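WipB (Legionella pneumophila, PDB 5NNY) is a translocated Ser/Thr phosphatase that targets the host lysosomal nutrient-sensing machinery; the part described here is its phosphatase domain. Local coordinates at residues A[195-198]-A[203-206]; A[215-220]-A[238-243]; A[219-222]-A[227-230]; A[234-239]-A[298-303]. All coordinates share one frame; numbering follows the deposited sequence.

Contact 1: A[195-198]-A[203-206]; sequences YSLD and EIKV
The phenol ring of Tyr195 receives the end of Ile204 at a slant, close to the root of the ring: Ile204 CD1 lies 4.0 Å from Tyr195 CG and 3.7 Å from Tyr195 CB. With Tyr195 CG placed between its own backbone N and carbonyl carbon (chi1 63°), the ring leads away from the neighbouring strand towards helix 233-253, where Ala237 and Ile240 pack against it and Asp241 hydrogen-bonds its hydroxyl. Leu197 follows on the same face, its CD1 4.1 Å from Ile204 CB. The carboxylates of Asp198 and Glu203 belong to the other face, with Ser196 and Lys205. Glu203 bends at chi2, which brings its OE1 to 3.7 Å from Asp198 CB; a water donates one proton to that OE1 and the other to Ser196 O.

Between the faces runs the ladder of an antiparallel beta hairpin. Ser196 and Lys205 are a hydrogen-bonded pair, with Ser196 N to Lys205 O at 2.8 Å and Lys205 N to Ser196 O at 2.9 Å, the latter almost straight (178°). Asp198 and Glu203 form the next such pair near the turn, where Glu203 N to Asp198 O stretches to 3.3 Å. Strand 203-208 also bonds to strand 301-306 through Ile204 and Val206, and is thus an inner strand of the mixed sheet.

Chemically the two faces differ: one is apolar and covered by a helix, the other polar and hydrated. Ser196 O is gripped twice, by Lys205 N and by the water, whose other proton would probably stabilise the charge on Glu203, its OE1 4.8 Å from Asp198 OD2.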
loop_
_atom_site.group_PDB
_atom_site.type_symbol
_atom_site.label_atom_id
_atom_site.label_comp_id
_atom_site.label_asym_id
_atom_site.label_seq_id
_atom_site.Cartn_x
_atom_site.Cartn_y
_atom_site.Cartn_z
ATOM N N TYR A 195 9.223 -10.439 -6.031
ATOM C CA TYR A 195 10.009 -10.847 -7.192
ATOM C C TYR A 195 9.182 -11.672 -8.172
ATOM O O TYR A 195 8.160 -12.273 -7.826
ATOM C CB TYR A 195 11.262 -11.635 -6.767
ATOM C CG TYR A 195 10.931 -12.928 -6.061
ATOM C CD1 TYR A 195 10.599 -14.068 -6.787
ATOM C CD2 TYR A 195 10.942 -13.004 -4.672
ATOM C CE1 TYR A 195 10.271 -15.239 -6.150
ATOM C CE2 TYR A 195 10.620 -14.167 -4.023
ATOM C CZ TYR A 195 10.296 -15.285 -4.767
ATOM O OH TYR A 195 9.967 -16.445 -4.115
ATOM N N SER A 196 9.666 -11.704 -9.412
ATOM C CA SER A 196 9.249 -12.672 -10.416
ATOM C C SER A 196 10.497 -13.432 -10.834
ATOM O O SER A 196 11.511 -12.819 -11.177
ATOM C CB SER A 196 8.605 -11.994 -11.627
ATOM O OG SER A 196 8.311 -12.959 -12.626
ATOM N N LEU A 197 10.442 -14.755 -10.771
ATOM C CA LEU A 197 11.637 -15.573 -10.926
ATOM C C LEU A 197 11.523 -16.477 -12.143
ATOM O O LEU A 197 10.473 -17.073 -12.391
ATOM C CB LEU A 197 11.874 -16.403 -9.650
ATOM C CG LEU A 197 12.978 -17.459 -9.610
ATOM C CD1 LEU A 197 14.367 -16.823 -9.547
ATOM C CD2 LEU A 197 12.743 -18.379 -8.433
ATOM N N ASP A 198 12.621 -16.581 -12.897
ATOM C CA ASP A 198 12.738 -17.478 -14.048
ATOM C C ASP A 198 13.890 -18.419 -13.725
ATOM O O ASP A 198 15.053 -18.121 -14.039
ATOM C CB ASP A 198 12.982 -16.696 -15.339
ATOM C CG ASP A 198 13.032 -17.580 -16.572
ATOM O OD1 ASP A 198 13.184 -18.810 -16.427
ATOM O OD2 ASP A 198 12.926 -17.024 -17.690
ATOM N N GLU A 203 17.436 -15.861 -13.767
ATOM C CA GLU A 203 17.104 -14.444 -13.829
ATOM C C GLU A 203 15.993 -14.138 -12.836
ATOM O O GLU A 203 15.098 -14.961 -12.622
ATOM C CB GLU A 203 16.693 -14.048 -15.260
ATOM C CG GLU A 203 16.389 -12.570 -15.472
ATOM C CD GLU A 203 14.914 -12.214 -15.247
ATOM O OE1 GLU A 203 14.080 -13.131 -15.041
ATOM O OE2 GLU A 203 14.590 -11.003 -15.275
ATOM N N ILE A 204 16.049 -12.952 -12.229
ATOM C CA ILE A 204 15.030 -12.545 -11.265
ATOM C C ILE A 204 14.727 -11.063 -11.448
ATOM O O ILE A 204 15.624 -10.260 -11.733
ATOM C CB ILE A 204 15.466 -12.882 -9.826
ATOM C CG1 ILE A 204 14.316 -12.651 -8.834
ATOM C CG2 ILE A 204 16.737 -12.093 -9.434
ATOM C CD1 ILE A 204 14.691 -12.998 -7.403
ATOM N N LYS A 205 13.441 -10.716 -11.365
ATOM C CA LYS A 205 12.989 -9.333 -11.336
ATOM C C LYS A 205 12.559 -9.046 -9.903
ATOM O O LYS A 205 11.687 -9.743 -9.379
ATOM C CB LYS A 205 11.814 -9.094 -12.283
ATOM C CG LYS A 205 12.060 -9.449 -13.733
ATOM C CD LYS A 205 10.852 -9.066 -14.588
ATOM C CE LYS A 205 10.734 -9.980 -15.805
ATOM N NZ LYS A 205 9.770 -9.446 -16.815
ATOM N N VAL A 206 13.163 -8.041 -9.276
ATOM C CA VAL A 206 12.852 -7.665 -7.894
ATOM C C VAL A 206 11.982 -6.414 -7.925
ATOM O O VAL A 206 12.317 -5.439 -8.609
ATOM C CB VAL A 206 14.130 -7.445 -7.061
ATOM C CG1 VAL A 206 13.812 -6.760 -5.727
ATOM C CG2 VAL A 206 14.810 -8.792 -6.804
HETATM O O HOH W 1 11.681 -13.092 -14.169
#

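Contact 2: A[215-220]-A[238-243]; sequences NHIRGL and KTIDAI
Helices 214-224 and 233-253 belong to the helical layer over the mixed sheet, and here their facing sides meet chiefly through aliphatic side chains. The short segments cross at 48°, with their axes 10.3 Å apart at the closest, so the backbones stand well clear and branched residues fill the interval. Ile243 does most of the work. Its CD1 reaches the other helix between Ile217 and Leu220, one turn apart: Ile243 CD1 is 3.6 Å from Ile217 O, a backbone carbonyl, 3.9 Å from Ile217 CG2 and 4.0 Å from Leu220 CB. The second branch, Ile243 CG2, lies alongside at 4.1 Å from Leu220 CB, so the leucine is met by both arms of the isoleucine. Ile217 and Ile243 run across each other at about a right angle.

Ile217 turns CG2 anti to its backbone N, with CG1 beside that N (chi1 -56°), and the CG2 branch serves two partners on the second helix: besides Ile243 it meets Ile240, whose CG1 is 4.2 Å from Ile217 CG2. All four residues are buried, and the joint depends on the fit of methyl and methylene groups, without polar bonds between the segments.

Below, Ile217 and Ile240 both rest on Ile193 of strand 190-198, while Leu220 touches Ile192 of that strand. Leu220 also reaches helix 280-286. Two successive helices laid obliquely together against one face of a mixed beta sheet are consistent with the layered alpha/beta architecture of calcineurin-like phosphoesterases.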
loop_
_atom_site.group_PDB
_atom_site.type_symbol
_atom_site.label_atom_id
_atom_site.label_comp_id
_atom_site.label_asym_id
_atom_site.label_seq_id
_atom_site.Cartn_x
_atom_site.Cartn_y
_atom_site.Cartn_z
ATOM N N ASN A 215 22.236 -4.515 -1.809
ATOM C CA ASN A 215 22.705 -4.135 -0.483
ATOM C C ASN A 215 21.533 -3.969 0.481
ATOM O O ASN A 215 21.643 -4.316 1.659
ATOM C CB ASN A 215 23.529 -2.847 -0.556
ATOM C CG ASN A 215 22.866 -1.768 -1.395
ATOM O OD1 ASN A 215 22.478 -2.006 -2.541
ATOM N ND2 ASN A 215 22.720 -0.564 -0.819
ATOM N N HIS A 216 20.407 -3.436 -0.004
ATOM C CA HIS A 216 19.220 -3.315 0.848
ATOM C C HIS A 216 18.691 -4.684 1.252
ATOM O O HIS A 216 18.277 -4.890 2.399
ATOM C CB HIS A 216 18.112 -2.533 0.130
ATOM C CG HIS A 216 18.416 -1.087 -0.074
ATOM N ND1 HIS A 216 19.115 -0.616 -1.164
ATOM C CD2 HIS A 216 18.121 -0.002 0.684
ATOM C CE1 HIS A 216 19.231 0.698 -1.075
ATOM N NE2 HIS A 216 18.633 1.095 0.035
ATOM N N ILE A 217 18.656 -5.625 0.309
ATOM C CA ILE A 217 18.144 -6.959 0.611
ATOM C C ILE A 217 19.037 -7.644 1.635
ATOM O O ILE A 217 18.557 -8.304 2.565
ATOM C CB ILE A 217 18.011 -7.771 -0.696
ATOM C CG1 ILE A 217 17.120 -7.011 -1.665
ATOM C CG2 ILE A 217 17.478 -9.183 -0.430
ATOM C CD1 ILE A 217 17.063 -7.626 -3.058
ATOM N N ARG A 218 20.350 -7.461 1.509
ATOM C CA ARG A 218 21.265 -7.999 2.511
ATOM C C ARG A 218 21.018 -7.365 3.873
ATOM O O ARG A 218 21.043 -8.051 4.902
ATOM C CB ARG A 218 22.714 -7.783 2.056
ATOM C CG ARG A 218 23.765 -8.370 2.997
ATOM C CD ARG A 218 25.180 -7.968 2.581
ATOM N NE ARG A 218 25.550 -8.558 1.298
ATOM C CZ ARG A 218 26.135 -9.745 1.176
ATOM N NH1 ARG A 218 26.420 -10.453 2.262
ATOM N NH2 ARG A 218 26.435 -10.224 -0.024
ATOM N N GLY A 219 20.784 -6.053 3.903
ATOM C CA GLY A 219 20.481 -5.401 5.164
ATOM C C GLY A 219 19.181 -5.894 5.774
ATOM O O GLY A 219 19.078 -6.043 6.994
ATOM N N LEU A 220 18.173 -6.145 4.933
ATOM C CA LEU A 220 16.893 -6.644 5.424
ATOM C C LEU A 220 17.043 -8.042 6.009
ATOM O O LEU A 220 16.502 -8.343 7.076
ATOM C CB LEU A 220 15.848 -6.637 4.298
ATOM C CG LEU A 220 15.381 -5.258 3.800
ATOM C CD1 LEU A 220 14.708 -5.325 2.445
ATOM C CD2 LEU A 220 14.408 -4.639 4.826
ATOM N N LYS A 238 14.745 -17.255 -2.482
ATOM C CA LYS A 238 14.564 -17.913 -1.194
ATOM C C LYS A 238 14.851 -16.950 -0.048
ATOM O O LYS A 238 14.147 -16.949 0.970
ATOM C CB LYS A 238 15.467 -19.142 -1.107
ATOM C CG LYS A 238 15.852 -19.530 0.300
ATOM N N THR A 239 15.866 -16.106 -0.210
ATOM C CA THR A 239 16.169 -15.099 0.804
ATOM C C THR A 239 15.021 -14.104 0.939
ATOM O O THR A 239 14.686 -13.677 2.050
ATOM C CB THR A 239 17.466 -14.377 0.436
ATOM O OG1 THR A 239 18.522 -15.336 0.330
ATOM C CG2 THR A 239 17.837 -13.305 1.496
ATOM N N ILE A 240 14.415 -13.713 -0.187
ATOM C CA ILE A 240 13.351 -12.711 -0.142
ATOM C C ILE A 240 12.124 -13.298 0.542
ATOM O O ILE A 240 11.489 -12.646 1.381
ATOM C CB ILE A 240 13.055 -12.184 -1.562
ATOM C CG1 ILE A 240 14.258 -11.388 -2.106
ATOM C CG2 ILE A 240 11.788 -11.326 -1.604
ATOM C CD1 ILE A 240 14.102 -11.016 -3.591
ATOM N N ASP A 241 11.817 -14.567 0.238
ATOM C CA ASP A 241 10.770 -15.310 0.940
ATOM C C ASP A 241 10.985 -15.294 2.451
ATOM O O ASP A 241 10.036 -15.096 3.222
ATOM C CB ASP A 241 10.748 -16.764 0.440
ATOM C CG ASP A 241 10.186 -16.907 -0.959
ATOM O OD1 ASP A 241 9.590 -15.942 -1.485
ATOM O OD2 ASP A 241 10.346 -18.000 -1.548
ATOM N N ALA A 242 12.224 -15.525 2.892
ATOM C CA ALA A 242 12.518 -15.533 4.321
ATOM C C ALA A 242 12.320 -14.151 4.931
ATOM O O ALA A 242 11.777 -14.021 6.039
ATOM C CB ALA A 242 13.947 -16.024 4.562
ATOM N N ILE A 243 12.761 -13.110 4.227
ATOM C CA ILE A 243 12.544 -11.749 4.700
ATOM C C ILE A 243 11.053 -11.465 4.838
ATOM O O ILE A 243 10.606 -10.927 5.852
ATOM C CB ILE A 243 13.234 -10.741 3.769
ATOM C CG1 ILE A 243 14.746 -10.847 3.938
ATOM C CG2 ILE A 243 12.779 -9.307 4.083
ATOM C CD1 ILE A 243 15.537 -10.346 2.739
#

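Contact 3: A[219-222]-A[227-230]; sequences GLAR and PYSE
Tyr228 starts its contact with Ala221 at CB: Tyr228 CB and Ala221 CB are 3.8 Å apart, and Tyr228 CA follows at 4.1 Å from the same methyl, Ala221 CB. Ala221 aims this methyl at the loop, and its small size lets segment 227-230 come close to the helix. The carbonyl oxygen of Pro227, one residue back, is the next loop atom towards it, with Pro227 O 4.4 Å from Ala221 CB. Beyond CB the tyrosine turns along the chain, CG anti to the backbone N (chi1 176°), and the methyl of Ala221 is left at the edge of the ring, near its plane.

Further out, the ring meets residues of both helices: Tyr228 CD1 and CE1 pack against Thr239 and Ile217, and Arg218 NH2 packs close to Tyr228 CE2. The tip is held within the loop itself: Tyr228 OH donates to Glu230 OE2 over 2.7 Å. Glu230 OE2 lies at the ring edge, in the plane of the ring, whereas the hydroxyl approaches the carboxylate from its anti side, 31° out of the carboxylate plane. This bond fixes the far end of the ring and also ties down the glutamate, whose OE1 has a long, weak ion pair with Arg218.

Ser229 fastens the loop to the following helix through a hydrogen bond of its hydroxyl to Asp235. The whole is a connection between consecutive helices, 214-224 and 233-253, in which the loop doubles back along the first helix and its tyrosine fills the wedge between the two.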
loop_
_atom_site.group_PDB
_atom_site.type_symbol
_atom_site.label_atom_id
_atom_site.label_comp_id
_atom_site.label_asym_id
_atom_site.label_seq_id
_atom_site.Cartn_x
_atom_site.Cartn_y
_atom_site.Cartn_z
ATOM N N GLY A 219 20.784 -6.053 3.903
ATOM C CA GLY A 219 20.481 -5.401 5.164
ATOM C C GLY A 219 19.181 -5.894 5.774
ATOM O O GLY A 219 19.078 -6.043 6.994
ATOM N N LEU A 220 18.173 -6.145 4.933
ATOM C CA LEU A 220 16.893 -6.644 5.424
ATOM C C LEU A 220 17.043 -8.042 6.009
ATOM O O LEU A 220 16.502 -8.343 7.076
ATOM C CB LEU A 220 15.848 -6.637 4.298
ATOM C CG LEU A 220 15.381 -5.258 3.800
ATOM C CD1 LEU A 220 14.708 -5.325 2.445
ATOM C CD2 LEU A 220 14.408 -4.639 4.826
ATOM N N ALA A 221 17.768 -8.920 5.319
ATOM C CA ALA A 221 17.998 -10.249 5.877
ATOM C C ALA A 221 18.655 -10.157 7.252
ATOM O O ALA A 221 18.268 -10.873 8.183
ATOM C CB ALA A 221 18.849 -11.080 4.923
ATOM N N ARG A 222 19.632 -9.256 7.403
ATOM C CA ARG A 222 20.268 -9.045 8.701
ATOM C C ARG A 222 19.278 -8.510 9.733
ATOM O O ARG A 222 19.241 -8.984 10.873
ATOM C CB ARG A 222 21.453 -8.088 8.555
ATOM C CG ARG A 222 22.103 -7.733 9.883
ATOM C CD ARG A 222 23.347 -6.867 9.726
ATOM N NE ARG A 222 24.557 -7.660 9.531
ATOM C CZ ARG A 222 25.358 -7.550 8.480
ATOM N NH1 ARG A 222 26.439 -8.313 8.390
ATOM N NH2 ARG A 222 25.084 -6.667 7.526
ATOM N N PRO A 227 19.176 -15.941 6.964
ATOM C CA PRO A 227 20.372 -16.036 6.119
ATOM C C PRO A 227 20.179 -15.323 4.794
ATOM O O PRO A 227 19.139 -15.447 4.147
ATOM C CB PRO A 227 20.546 -17.547 5.914
ATOM C CG PRO A 227 19.737 -18.182 6.979
ATOM C CD PRO A 227 18.585 -17.260 7.224
ATOM N N TYR A 228 21.192 -14.553 4.402
ATOM C CA TYR A 228 21.238 -13.924 3.091
ATOM C C TYR A 228 22.052 -14.813 2.158
ATOM O O TYR A 228 23.203 -15.142 2.460
ATOM C CB TYR A 228 21.859 -12.526 3.147
ATOM C CG TYR A 228 22.001 -11.897 1.771
ATOM C CD1 TYR A 228 20.914 -11.273 1.160
ATOM C CD2 TYR A 228 23.216 -11.945 1.071
ATOM C CE1 TYR A 228 21.029 -10.701 -0.094
ATOM C CE2 TYR A 228 23.341 -11.366 -0.185
ATOM C CZ TYR A 228 22.237 -10.757 -0.768
ATOM O OH TYR A 228 22.342 -10.191 -2.028
ATOM N N SER A 229 21.462 -15.190 1.027
ATOM C CA SER A 229 22.178 -15.951 0.009
ATOM C C SER A 229 21.885 -15.355 -1.356
ATOM O O SER A 229 20.722 -15.120 -1.695
ATOM C CB SER A 229 21.802 -17.439 0.029
ATOM O OG SER A 229 22.381 -18.131 -1.077
ATOM N N GLU A 230 22.947 -15.114 -2.134
ATOM C CA GLU A 230 22.831 -14.616 -3.498
ATOM C C GLU A 230 23.566 -15.526 -4.474
ATOM O O GLU A 230 24.120 -15.052 -5.471
ATOM C CB GLU A 230 23.360 -13.188 -3.614
ATOM C CG GLU A 230 24.804 -13.037 -3.145
ATOM C CD GLU A 230 25.355 -11.653 -3.419
ATOM O OE1 GLU A 230 26.595 -11.521 -3.534
ATOM O OE2 GLU A 230 24.545 -10.701 -3.531
#

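Contact 4: A[234-239]-A[298-303]; sequences VDLAKT and KKFKIT
Leu236 puts one methyl against two side chains of segment 298-303, and that is the tight part of this contact. Leu236 CD2 is 3.8 Å from Phe300 CZ and 3.9 Å from Phe300 CE1, so it meets the far end of the ring; Ile302 CD1 closes on the same Leu236 CD2 at 3.8 Å. The leucine crosses both partners at about a right angle. Its CG stands anti to the backbone N (chi1 -170°), which carries the branch out from the helix. Phe300, by contrast, has CG between its backbone N and carbonyl carbon (chi1 53°), and its ring comes back beside its own chain, with Ile302 CB in the ring plane at the edge.

In the fold this is a helix lying on the border of a sheet: helix 233-253 packs its Leu236 over strand 301-306, the outermost strand on its side of the mixed sheet, and over the residue leading into it. Leu214 of the preceding helix touches both Leu236 and Ile302, and Tyr228 also covers Leu236, so the small patch of about 103 Å² is continuous with a larger apolar layer.

The loose side is polar and faces solvent. Lys298, Lys301 and Thr303 are exposed, and in the strand Lys301 and Thr303 lie on the face opposite Ile302, where they touch Glu203 of the neighbouring strand. Lys299 extends its chain towards the loop before the helix and forms a salt bridge with Glu231.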
loop_
_atom_site.group_PDB
_atom_site.type_symbol
_atom_site.label_atom_id
_atom_site.label_comp_id
_atom_site.label_asym_id
_atom_site.label_seq_id
_atom_site.Cartn_x
_atom_site.Cartn_y
_atom_site.Cartn_z
ATOM N N VAL A 234 17.447 -18.209 -7.898
ATOM C CA VAL A 234 16.617 -19.026 -7.018
ATOM C C VAL A 234 16.992 -18.792 -5.559
ATOM O O VAL A 234 16.120 -18.697 -4.689
ATOM C CB VAL A 234 16.733 -20.518 -7.403
ATOM C CG1 VAL A 234 16.359 -21.402 -6.235
ATOM C CG2 VAL A 234 15.831 -20.833 -8.601
ATOM N N ASP A 235 18.290 -18.696 -5.266
ATOM C CA ASP A 235 18.705 -18.485 -3.881
ATOM C C ASP A 235 18.269 -17.116 -3.372
ATOM O O ASP A 235 17.862 -16.973 -2.213
ATOM C CB ASP A 235 20.221 -18.643 -3.743
ATOM C CG ASP A 235 20.605 -19.918 -3.023
ATOM O OD1 ASP A 235 19.704 -20.762 -2.803
ATOM O OD2 ASP A 235 21.796 -20.079 -2.670
ATOM N N LEU A 236 18.366 -16.091 -4.216
ATOM C CA LEU A 236 17.932 -14.763 -3.802
ATOM C C LEU A 236 16.437 -14.745 -3.531
ATOM O O LEU A 236 15.975 -14.128 -2.561
ATOM C CB LEU A 236 18.292 -13.738 -4.878
ATOM C CG LEU A 236 18.115 -12.272 -4.462
ATOM C CD1 LEU A 236 19.089 -11.882 -3.354
ATOM C CD2 LEU A 236 18.238 -11.332 -5.657
ATOM N N ALA A 237 15.668 -15.430 -4.376
ATOM C CA ALA A 237 14.236 -15.555 -4.155
ATOM C C ALA A 237 13.954 -16.238 -2.827
ATOM O O ALA A 237 13.032 -15.852 -2.100
ATOM C CB ALA A 237 13.606 -16.337 -5.308
ATOM N N LYS A 238 14.745 -17.255 -2.482
ATOM C CA LYS A 238 14.564 -17.913 -1.194
ATOM C C LYS A 238 14.851 -16.950 -0.048
ATOM O O LYS A 238 14.147 -16.949 0.970
ATOM C CB LYS A 238 15.467 -19.142 -1.107
ATOM C CG LYS A 238 15.852 -19.530 0.300
ATOM N N THR A 239 15.866 -16.106 -0.210
ATOM C CA THR A 239 16.169 -15.099 0.804
ATOM C C THR A 239 15.021 -14.104 0.939
ATOM O O THR A 239 14.686 -13.677 2.050
ATOM C CB THR A 239 17.466 -14.377 0.436
ATOM O OG1 THR A 239 18.522 -15.336 0.330
ATOM C CG2 THR A 239 17.837 -13.305 1.496
ATOM N N LYS A 298 27.512 -11.303 -10.261
ATOM C CA LYS A 298 28.042 -12.199 -11.280
ATOM C C LYS A 298 27.329 -13.538 -11.286
ATOM O O LYS A 298 27.432 -14.276 -12.274
ATOM C CB LYS A 298 29.550 -12.390 -11.098
ATOM C CG LYS A 298 29.981 -13.218 -9.911
ATOM C CD LYS A 298 31.503 -13.201 -9.806
ATOM C CE LYS A 298 31.999 -14.059 -8.662
ATOM N NZ LYS A 298 31.452 -13.586 -7.359
ATOM N N LYS A 299 26.539 -13.828 -10.248
ATOM C CA LYS A 299 25.961 -15.154 -10.093
ATOM C C LYS A 299 24.560 -15.290 -10.678
ATOM O O LYS A 299 24.026 -16.398 -10.685
ATOM C CB LYS A 299 25.943 -15.531 -8.610
ATOM C CG LYS A 299 27.199 -15.061 -7.881
ATOM C CD LYS A 299 27.194 -15.449 -6.414
ATOM C CE LYS A 299 28.242 -14.655 -5.634
ATOM N NZ LYS A 299 28.321 -15.085 -4.209
ATOM N N PHE A 300 23.960 -14.215 -11.175
ATOM C CA PHE A 300 22.646 -14.284 -11.807
ATOM C C PHE A 300 22.369 -12.938 -12.462
ATOM O O PHE A 300 23.076 -11.954 -12.225
ATOM C CB PHE A 300 21.545 -14.630 -10.797
ATOM C CG PHE A 300 21.529 -13.718 -9.599
ATOM C CD1 PHE A 300 20.802 -12.538 -9.623
ATOM C CD2 PHE A 300 22.279 -14.017 -8.470
ATOM C CE1 PHE A 300 20.831 -11.677 -8.552
ATOM C CE2 PHE A 300 22.293 -13.168 -7.382
ATOM C CZ PHE A 300 21.566 -11.991 -7.423
ATOM N N LYS A 301 21.331 -12.910 -13.293
ATOM C CA LYS A 301 20.815 -11.681 -13.880
ATOM C C LYS A 301 19.683 -11.149 -13.012
ATOM O O LYS A 301 18.868 -11.923 -12.514
ATOM C CB LYS A 301 20.294 -11.921 -15.296
ATOM C CG LYS A 301 21.387 -12.327 -16.268
ATOM C CD LYS A 301 20.837 -12.784 -17.597
ATOM C CE LYS A 301 21.986 -13.252 -18.477
ATOM N NZ LYS A 301 21.543 -13.971 -19.700
ATOM N N ILE A 302 19.633 -9.831 -12.843
ATOM C CA ILE A 302 18.589 -9.206 -12.033
ATOM C C ILE A 302 18.160 -7.911 -12.711
ATOM O O ILE A 302 18.991 -7.175 -13.258
ATOM C CB ILE A 302 19.064 -8.963 -10.581
ATOM C CG1 ILE A 302 17.966 -8.312 -9.720
ATOM C CG2 ILE A 302 20.316 -8.120 -10.550
ATOM C CD1 ILE A 302 18.191 -8.512 -8.254
ATOM N N THR A 303 16.852 -7.652 -12.707
ATOM C CA THR A 303 16.328 -6.334 -13.040
ATOM C C THR A 303 15.542 -5.840 -11.834
ATOM O O THR A 303 14.852 -6.621 -11.183
ATOM C CB THR A 303 15.432 -6.376 -14.288
ATOM O OG1 THR A 303 14.372 -7.309 -14.075
ATOM C CG2 THR A 303 16.208 -6.827 -15.515
#

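Overall arrangement
Contacts 2, 3 and 4 share helices: 214-224 serves contacts 2 and 3, and 233-253 serves contacts 2 and 4. Contact 1 is a hairpin of the sheet beneath them, joined to contact 4 by backbone bonds between strands 203-208 and 301-306 and to contact 2 through Tyr195 with Ile240 and Asp241. Contacts 2 and 4 are buried and without polar bonds across their segments; contacts 1 and 3 are only partly buried. Contact 1 relies on backbone bonds and a water, whereas contact 3 is slight across its segments and keeps its polar bond inside the loop. The centres of contacts 2 and 3 are about 4 Å apart, those of 1 and 4 about 7 Å.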